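Local coordinates for putative HTH-type transcriptional regulator PH0061 (Pyrococcus horikoshii, PDB 2DBB), which probably binds specific DNA sequences through a helix-turn-helix domain and regulates transcription, at residues 62-76 / 103-115. Sequence-based numbering, arbitrary orientation.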
ATOM      1  N   ILE B  62       5.904   4.522  -8.860  1.00 31.07           N
ATOM      2  CA  ILE B  62       7.071   3.642  -8.937  1.00 29.58           C
ATOM      3  C   ILE B  62       7.649   3.463 -10.340  1.00 29.33           C
ATOM      4  O   ILE B  62       8.847   3.218 -10.492  1.00 26.37           O
ATOM      5  CB  ILE B  62       6.774   2.245  -8.333  1.00 29.67           C
ATOM      6  CG1 ILE B  62       5.829   1.466  -9.242  1.00 29.66           C
ATOM      7  CG2 ILE B  62       6.156   2.397  -6.951  1.00 29.41           C
ATOM      8  CD1 ILE B  62       5.730   0.000  -8.894  1.00 30.52           C
ATOM      9  N   ASP B  63       6.806   3.581 -11.362  1.00 30.30           N
ATOM     10  CA  ASP B  63       7.291   3.437 -12.726  1.00 33.09           C
ATOM     11  C   ASP B  63       8.276   4.566 -13.016  1.00 34.02           C
ATOM     12  O   ASP B  63       9.360   4.330 -13.551  1.00 34.35           O
ATOM     13  CB  ASP B  63       6.138   3.493 -13.726  1.00 36.89           C
ATOM     14  CG  ASP B  63       6.582   3.156 -15.139  1.00 40.39           C
ATOM     15  OD1 ASP B  63       6.887   1.974 -15.406  1.00 41.79           O
ATOM     16  OD2 ASP B  63       6.639   4.076 -15.982  1.00 44.84           O
ATOM     17  N   LYS B  64       7.907   5.791 -12.641  1.00 33.07           N
ATOM     18  CA  LYS B  64       8.774   6.945 -12.868  1.00 31.04           C
ATOM     19  C   LYS B  64      10.064   6.853 -12.058  1.00 31.38           C
ATOM     20  O   LYS B  64      11.048   7.508 -12.386  1.00 32.06           O
ATOM     21  CB  LYS B  64       8.051   8.244 -12.518  1.00 30.24           C
ATOM     22  CG  LYS B  64       6.818   8.523 -13.358  1.00 30.39           C
ATOM     23  CD  LYS B  64       6.227   9.875 -12.975  1.00 34.64           C
ATOM     24  CE  LYS B  64       4.871  10.111 -13.621  1.00 35.62           C
ATOM     25  NZ  LYS B  64       4.947  10.107 -15.103  1.00 33.22           N
ATOM     26  N   LEU B  65      10.060   6.051 -10.995  1.00 29.95           N
ATOM     27  CA  LEU B  65      11.260   5.883 -10.173  1.00 28.31           C
ATOM     28  C   LEU B  65      12.130   4.770 -10.728  1.00 27.93           C
ATOM     29  O   LEU B  65      13.226   4.537 -10.228  1.00 30.56           O
ATOM     30  CB  LEU B  65      10.904   5.544  -8.723  1.00 28.51           C
ATOM     31  CG  LEU B  65      10.317   6.636  -7.828  1.00 29.38           C
ATOM     32  CD1 LEU B  65      10.047   6.054  -6.440  1.00 29.06           C
ATOM     33  CD2 LEU B  65      11.286   7.810  -7.743  1.00 28.39           C
ATOM     34  N   GLY B  66      11.631   4.069 -11.744  1.00 27.28           N
ATOM     35  CA  GLY B  66      12.397   2.992 -12.339  1.00 25.94           C
ATOM     36  C   GLY B  66      12.160   1.638 -11.694  1.00 26.56           C
ATOM     37  O   GLY B  66      13.013   0.753 -11.771  1.00 25.38           O
ATOM     38  N   TYR B  67      10.997   1.470 -11.073  1.00 25.85           N
ATOM     39  CA  TYR B  67      10.651   0.223 -10.407  1.00 26.75           C
ATOM     40  C   TYR B  67       9.364  -0.368 -10.972  1.00 27.50           C
ATOM     41  O   TYR B  67       8.663   0.269 -11.756  1.00 27.14           O
ATOM     42  CB  TYR B  67      10.437   0.458  -8.904  1.00 28.84           C
ATOM     43  CG  TYR B  67      11.642   0.951  -8.138  1.00 31.05           C
ATOM     44  CD1 TYR B  67      12.754   0.131  -7.942  1.00 34.05           C
ATOM     45  CD2 TYR B  67      11.658   2.230  -7.583  1.00 33.94           C
ATOM     46  CE1 TYR B  67      13.851   0.572  -7.207  1.00 36.79           C
ATOM     47  CE2 TYR B  67      12.747   2.683  -6.848  1.00 36.06           C
ATOM     48  CZ  TYR B  67      13.840   1.850  -6.663  1.00 38.27           C
ATOM     49  OH  TYR B  67      14.913   2.291  -5.927  1.00 41.37           O
ATOM     50  N   MET B  68       9.072  -1.596 -10.551  1.00 25.48           N
ATOM     51  CA  MET B  68       7.860  -2.300 -10.939  1.00 26.81           C
ATOM     52  C   MET B  68       7.477  -3.177  -9.750  1.00 26.42           C
ATOM     53  O   MET B  68       8.343  -3.603  -8.982  1.00 26.20           O
ATOM     54  CB  MET B  68       8.091  -3.174 -12.184  1.00 28.60           C
ATOM     55  CG  MET B  68       8.958  -4.418 -11.965  1.00 33.38           C
ATOM     56  SD  MET B  68       8.997  -5.566 -13.403  1.00 36.76           S
ATOM     57  CE  MET B  68       7.469  -6.372 -13.212  1.00 33.51           C
ATOM     58  N   TYR B  69       6.184  -3.421  -9.579  1.00 24.49           N
ATOM     59  CA  TYR B  69       5.714  -4.268  -8.492  1.00 24.09           C
ATOM     60  C   TYR B  69       5.556  -5.702  -8.955  1.00 24.13           C
ATOM     61  O   TYR B  69       5.397  -5.983 -10.145  1.00 26.35           O
ATOM     62  CB  TYR B  69       4.342  -3.816  -7.977  1.00 22.08           C
ATOM     63  CG  TYR B  69       4.342  -2.632  -7.046  1.00 22.57           C
ATOM     64  CD1 TYR B  69       5.216  -2.572  -5.962  1.00 21.49           C
ATOM     65  CD2 TYR B  69       3.425  -1.592  -7.212  1.00 23.26           C
ATOM     66  CE1 TYR B  69       5.176  -1.509  -5.061  1.00 20.84           C
ATOM     67  CE2 TYR B  69       3.378  -0.524  -6.320  1.00 23.33           C
ATOM     68  CZ  TYR B  69       4.256  -0.492  -5.242  1.00 23.43           C
ATOM     69  OH  TYR B  69       4.201   0.549  -4.339  1.00 22.00           O
ATOM     70  N   ALA B  70       5.594  -6.606  -7.988  1.00 25.25           N
ATOM     71  CA  ALA B  70       5.386  -8.020  -8.227  1.00 24.73           C
ATOM     72  C   ALA B  70       4.608  -8.466  -7.005  1.00 24.37           C
ATOM     73  O   ALA B  70       4.892  -8.027  -5.889  1.00 24.57           O
ATOM     74  CB  ALA B  70       6.711  -8.766  -8.313  1.00 24.98           C
ATOM     75  N   ILE B  71       3.598  -9.299  -7.221  1.00 22.58           N
ATOM     76  CA  ILE B  71       2.810  -9.808  -6.119  1.00 22.56           C
ATOM     77  C   ILE B  71       3.112 -11.294  -6.075  1.00 21.02           C
ATOM     78  O   ILE B  71       3.069 -11.969  -7.102  1.00 20.96           O
ATOM     79  CB  ILE B  71       1.292  -9.621  -6.348  1.00 23.09           C
ATOM     80  CG1 ILE B  71       0.940  -8.128  -6.430  1.00 27.10           C
ATOM     81  CG2 ILE B  71       0.520 -10.288  -5.231  1.00 21.70           C
ATOM     82  CD1 ILE B  71       1.124  -7.367  -5.132  1.00 28.56           C
ATOM     83  N   VAL B  72       3.449 -11.790  -4.892  1.00 19.79           N
ATOM     84  CA  VAL B  72       3.736 -13.205  -4.720  1.00 20.78           C
ATOM     85  C   VAL B  72       2.632 -13.831  -3.871  1.00 19.47           C
ATOM     86  O   VAL B  72       2.376 -13.423  -2.734  1.00 19.72           O
ATOM     87  CB  VAL B  72       5.115 -13.412  -4.063  1.00 20.81           C
ATOM     88  CG1 VAL B  72       5.396 -14.904  -3.878  1.00 21.72           C
ATOM     89  CG2 VAL B  72       6.185 -12.780  -4.938  1.00 18.28           C
ATOM     90  N   LEU B  73       1.959 -14.808  -4.457  1.00 19.05           N
ATOM     91  CA  LEU B  73       0.866 -15.511  -3.806  1.00 19.94           C
ATOM     92  C   LEU B  73       1.414 -16.851  -3.328  1.00 20.04           C
ATOM     93  O   LEU B  73       1.911 -17.653  -4.120  1.00 19.70           O
ATOM     94  CB  LEU B  73      -0.266 -15.719  -4.816  1.00 20.19           C
ATOM     95  CG  LEU B  73      -0.678 -14.444  -5.570  1.00 18.26           C
ATOM     96  CD1 LEU B  73      -1.560 -14.810  -6.755  1.00 18.82           C
ATOM     97  CD2 LEU B  73      -1.400 -13.499  -4.627  1.00 20.17           C
ATOM     98  N   ILE B  74       1.321 -17.092  -2.030  1.00 20.98           N
ATOM     99  CA  ILE B  74       1.856 -18.324  -1.470  1.00 21.87           C
ATOM    100  C   ILE B  74       0.834 -19.195  -0.766  1.00 22.09           C
ATOM    101  O   ILE B  74       0.010 -18.706   0.002  1.00 22.12           O
ATOM    102  CB  ILE B  74       2.980 -18.017  -0.449  1.00 21.76           C
ATOM    103  CG1 ILE B  74       4.076 -17.176  -1.104  1.00 19.72           C
ATOM    104  CG2 ILE B  74       3.548 -19.316   0.104  1.00 22.49           C
ATOM    105  CD1 ILE B  74       5.035 -16.501  -0.101  1.00 17.22           C
ATOM    106  N   LYS B  75       0.897 -20.494  -1.037  1.00 24.97           N
ATOM    107  CA  LYS B  75       0.035 -21.461  -0.375  1.00 27.95           C
ATOM    108  C   LYS B  75       0.973 -22.373   0.420  1.00 29.93           C
ATOM    109  O   LYS B  75       1.794 -23.074  -0.160  1.00 27.19           O
ATOM    110  CB  LYS B  75      -0.757 -22.293  -1.385  1.00 30.31           C
ATOM    111  CG  LYS B  75      -1.794 -23.195  -0.723  1.00 35.08           C
ATOM    112  CD  LYS B  75      -2.759 -22.358   0.109  1.00 41.76           C
ATOM    113  CE  LYS B  75      -3.760 -23.202   0.890  1.00 45.58           C
ATOM    114  NZ  LYS B  75      -4.669 -22.326   1.705  1.00 45.96           N
ATOM    115  N   SER B  76       0.853 -22.347   1.745  1.00 32.65           N
ATOM    116  CA  SER B  76       1.694 -23.159   2.622  1.00 38.07           C
ATOM    117  C   SER B  76       1.188 -24.580   2.856  1.00 42.01           C
ATOM    118  O   SER B  76       0.002 -24.877   2.704  1.00 41.30           O
ATOM    119  CB  SER B  76       1.853 -22.470   3.977  1.00 39.71           C
ATOM    120  OG  SER B  76       2.513 -21.226   3.842  1.00 40.29           O
ATOM    121  N   GLY B 103      -8.113 -18.240   2.158  1.00 25.76           N
ATOM    122  CA  GLY B 103      -8.524 -18.433   0.777  1.00 26.80           C
ATOM    123  C   GLY B 103      -7.544 -19.299   0.012  1.00 27.37           C
ATOM    124  O   GLY B 103      -6.794 -20.068   0.621  1.00 26.84           O
ATOM    125  N   ARG B 104      -7.518 -19.171  -1.314  1.00 25.75           N
ATOM    126  CA  ARG B 104      -6.620 -20.001  -2.110  1.00 28.38           C
ATOM    127  C   ARG B 104      -5.142 -19.855  -1.745  1.00 27.64           C
ATOM    128  O   ARG B 104      -4.366 -20.794  -1.918  1.00 27.64           O
ATOM    129  CB  ARG B 104      -6.802 -19.735  -3.607  1.00 30.98           C
ATOM    130  CG  ARG B 104      -5.891 -20.618  -4.457  1.00 39.27           C
ATOM    131  CD  ARG B 104      -6.080 -20.464  -5.961  1.00 43.50           C
ATOM    132  NE  ARG B 104      -7.060 -21.406  -6.491  1.00 50.49           N
ATOM    133  CZ  ARG B 104      -7.116 -21.785  -7.765  1.00 52.15           C
ATOM    134  NH1 ARG B 104      -6.242 -21.300  -8.641  1.00 55.12           N
ATOM    135  NH2 ARG B 104      -8.041 -22.645  -8.165  1.00 52.83           N
ATOM    136  N   TYR B 105      -4.751 -18.683  -1.256  1.00 26.23           N
ATOM    137  CA  TYR B 105      -3.367 -18.440  -0.858  1.00 25.83           C
ATOM    138  C   TYR B 105      -3.386 -17.870   0.556  1.00 25.50           C
ATOM    139  O   TYR B 105      -4.154 -16.948   0.847  1.00 26.79           O
ATOM    140  CB  TYR B 105      -2.713 -17.447  -1.819  1.00 24.39           C
ATOM    141  CG  TYR B 105      -2.759 -17.903  -3.256  1.00 24.65           C
ATOM    142  CD1 TYR B 105      -1.857 -18.849  -3.737  1.00 22.82           C
ATOM    143  CD2 TYR B 105      -3.730 -17.411  -4.133  1.00 24.16           C
ATOM    144  CE1 TYR B 105      -1.918 -19.292  -5.055  1.00 25.42           C
ATOM    145  CE2 TYR B 105      -3.802 -17.853  -5.452  1.00 23.35           C
ATOM    146  CZ  TYR B 105      -2.894 -18.793  -5.901  1.00 25.57           C
ATOM    147  OH  TYR B 105      -2.958 -19.244  -7.196  1.00 29.77           O
ATOM    148  N   ASN B 106      -2.550 -18.410   1.440  1.00 23.07           N
ATOM    149  CA  ASN B 106      -2.537 -17.922   2.813  1.00 19.75           C
ATOM    150  C   ASN B 106      -1.504 -16.830   3.076  1.00 19.99           C
ATOM    151  O   ASN B 106      -1.545 -16.172   4.111  1.00 20.56           O
ATOM    152  CB  ASN B 106      -2.377 -19.093   3.792  1.00 24.70           C
ATOM    153  CG  ASN B 106      -1.139 -19.925   3.528  1.00 25.50           C
ATOM    154  OD1 ASN B 106      -0.982 -20.508   2.460  1.00 29.33           O
ATOM    155  ND2 ASN B 106      -0.255 -19.989   4.510  1.00 29.36           N
ATOM    156  N   ILE B 107      -0.589 -16.618   2.137  1.00 20.36           N
ATOM    157  CA  ILE B 107       0.410 -15.570   2.295  1.00 22.10           C
ATOM    158  C   ILE B 107       0.459 -14.745   1.012  1.00 22.05           C
ATOM    159  O   ILE B 107       0.580 -15.286  -0.091  1.00 22.11           O
ATOM    160  CB  ILE B 107       1.819 -16.150   2.595  1.00 22.27           C
ATOM    161  CG1 ILE B 107       1.767 -17.002   3.866  1.00 23.88           C
ATOM    162  CG2 ILE B 107       2.819 -15.014   2.809  1.00 23.85           C
ATOM    163  CD1 ILE B 107       3.035 -17.788   4.149  1.00 23.56           C
ATOM    164  N   ILE B 108       0.335 -13.433   1.172  1.00 21.49           N
ATOM    165  CA  ILE B 108       0.354 -12.496   0.058  1.00 21.28           C
ATOM    166  C   ILE B 108       1.491 -11.520   0.294  1.00 20.79           C
ATOM    167  O   ILE B 108       1.525 -10.846   1.319  1.00 20.16           O
ATOM    168  CB  ILE B 108      -0.959 -11.685  -0.033  1.00 22.48           C
ATOM    169  CG1 ILE B 108      -2.157 -12.637  -0.114  1.00 24.24           C
ATOM    170  CG2 ILE B 108      -0.925 -10.781  -1.272  1.00 22.39           C
ATOM    171  CD1 ILE B 108      -2.104 -13.561  -1.289  1.00 26.05           C
ATOM    172  N   VAL B 109       2.402 -11.436  -0.672  1.00 20.65           N
ATOM    173  CA  VAL B 109       3.565 -10.572  -0.559  1.00 20.79           C
ATOM    174  C   VAL B 109       3.720  -9.599  -1.721  1.00 20.13           C
ATOM    175  O   VAL B 109       3.503  -9.953  -2.869  1.00 22.10           O
ATOM    176  CB  VAL B 109       4.858 -11.414  -0.494  1.00 19.63           C
ATOM    177  CG1 VAL B 109       6.078 -10.497  -0.327  1.00 20.71           C
ATOM    178  CG2 VAL B 109       4.765 -12.414   0.645  1.00 20.83           C
ATOM    179  N   ARG B 110       4.092  -8.364  -1.414  1.00 19.18           N
ATOM    180  CA  ARG B 110       4.329  -7.389  -2.464  1.00 21.52           C
ATOM    181  C   ARG B 110       5.819  -7.080  -2.459  1.00 21.53           C
ATOM    182  O   ARG B 110       6.397  -6.823  -1.402  1.00 22.47           O
ATOM    183  CB  ARG B 110       3.547  -6.090  -2.238  1.00 19.48           C
ATOM    184  CG  ARG B 110       3.894  -5.016  -3.274  1.00 21.73           C
ATOM    185  CD  ARG B 110       3.205  -3.680  -2.989  1.00 24.70           C
ATOM    186  NE  ARG B 110       1.755  -3.752  -3.137  1.00 24.77           N
ATOM    187  CZ  ARG B 110       1.116  -3.803  -4.303  1.00 30.13           C
ATOM    188  NH1 ARG B 110       1.796  -3.787  -5.446  1.00 31.35           N
ATOM    189  NH2 ARG B 110      -0.211  -3.873  -4.332  1.00 30.43           N
ATOM    190  N   LEU B 111       6.426  -7.108  -3.643  1.00 20.80           N
ATOM    191  CA  LEU B 111       7.839  -6.815  -3.820  1.00 20.82           C
ATOM    192  C   LEU B 111       8.018  -5.591  -4.714  1.00 22.85           C
ATOM    193  O   LEU B 111       7.248  -5.383  -5.658  1.00 21.64           O
ATOM    194  CB  LEU B 111       8.552  -7.978  -4.516  1.00 20.65           C
ATOM    195  CG  LEU B 111       8.417  -9.408  -4.004  1.00 21.94           C
ATOM    196  CD1 LEU B 111       9.158 -10.343  -4.958  1.00 20.49           C
ATOM    197  CD2 LEU B 111       8.972  -9.509  -2.588  1.00 21.30           C
ATOM    198  N   LEU B 112       9.032  -4.785  -4.409  1.00 23.14           N
ATOM    199  CA  LEU B 112       9.370  -3.632  -5.237  1.00 23.88           C
ATOM    200  C   LEU B 112      10.616  -4.115  -5.966  1.00 25.45           C
ATOM    201  O   LEU B 112      11.629  -4.408  -5.329  1.00 26.40           O
ATOM    202  CB  LEU B 112       9.717  -2.401  -4.393  1.00 23.75           C
ATOM    203  CG  LEU B 112      10.081  -1.157  -5.222  1.00 23.92           C
ATOM    204  CD1 LEU B 112       8.846  -0.676  -5.963  1.00 22.87           C
ATOM    205  CD2 LEU B 112      10.619  -0.048  -4.320  1.00 24.07           C
ATOM    206  N   LEU B 113      10.537  -4.222  -7.289  1.00 25.66           N
ATOM    207  CA  LEU B 113      11.660  -4.709  -8.085  1.00 25.71           C
ATOM    208  C   LEU B 113      12.153  -3.677  -9.085  1.00 27.69           C
ATOM    209  O   LEU B 113      11.458  -2.700  -9.382  1.00 27.46           O
ATOM    210  CB  LEU B 113      11.247  -5.963  -8.869  1.00 25.29           C
ATOM    211  CG  LEU B 113      10.545  -7.097  -8.129  1.00 22.70           C
ATOM    212  CD1 LEU B 113       9.985  -8.077  -9.139  1.00 25.47           C
ATOM    213  CD2 LEU B 113      11.504  -7.779  -7.174  1.00 22.16           C
ATOM    214  N   PRO B 114      13.367  -3.883  -9.621  1.00 29.23           N
ATOM    215  CA  PRO B 114      13.929  -2.957 -10.604  1.00 31.40           C
ATOM    216  C   PRO B 114      13.104  -3.152 -11.869  1.00 34.91           C
ATOM    217  O   PRO B 114      12.691  -4.272 -12.171  1.00 36.01           O
ATOM    218  CB  PRO B 114      15.360  -3.461 -10.780  1.00 33.51           C
ATOM    219  CG  PRO B 114      15.650  -4.145  -9.481  1.00 31.26           C
ATOM    220  CD  PRO B 114      14.374  -4.871  -9.200  1.00 30.47           C
ATOM    221  N   LYS B 115      12.859  -2.073 -12.603  1.00 37.64           N
ATOM    222  CA  LYS B 115      12.068  -2.168 -13.820  1.00 40.85           C
ATOM    223  C   LYS B 115      12.747  -3.044 -14.878  1.00 42.61           C
ATOM    224  O   LYS B 115      12.080  -3.607 -15.747  1.00 42.44           O
ATOM    225  CB  LYS B 115      11.799  -0.768 -14.378  1.00 41.70           C
ATOM    226  CG  LYS B 115      10.653  -0.736 -15.363  1.00 45.23           C
ATOM    227  CD  LYS B 115      10.301   0.676 -15.791  1.00 46.44           C
ATOM    228  CE  LYS B 115       9.165   0.651 -16.804  1.00 47.61           C
ATOM    229  NZ  LYS B 115       8.818   2.010 -17.311  1.00 50.71           N
TER
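M68 with L113, A70 with L111, V72 with V109 and I74 with I107 each exchange a pair of backbone hydrogen bonds, joining strands 67-76 and 107-114 in antiparallel register. The pairing ends in a classic beta bulge, where two residues, N106 and I107, lie opposite I74. Beyond it the side-chain amide of N106 holds S76: OD1 accepts from S76 N at 2.7 Å, in the carbonyl plane and on a lone pair, while ND2 donates to S76 OG at 3.1 Å. At the other end K115 NZ forms a salt bridge with D63 OD1 (2.7 Å).

Aromatic contacts line one face. R110 CZ lies 4.3 Å from the Y69 ring centroid, a cation-pi contact over the ring face, with the two planes 62° apart. A bend at chi3 (-66°) turns the guanidinium there, and NH1 also forms a salt bridge with E99 of the second subunit. I71 CD1 lies over the rim of one guanidinium face. L73 CB makes a CH-pi contact over the Y105 ring, 3.7 Å from its centroid.

On the other face, A70 CB meets L113 CD1 tightly at 3.4 Å. V72, V109, I74 and I107 continue this apolar layer.

These are the central strands of a ferredoxin-like alpha/beta sandwich, the RAM-domain fold of AsnC/Lrp regulators, between 95-102 and 134-148. Helices 79-89 and 117-129 pack on the V109 and L113 face.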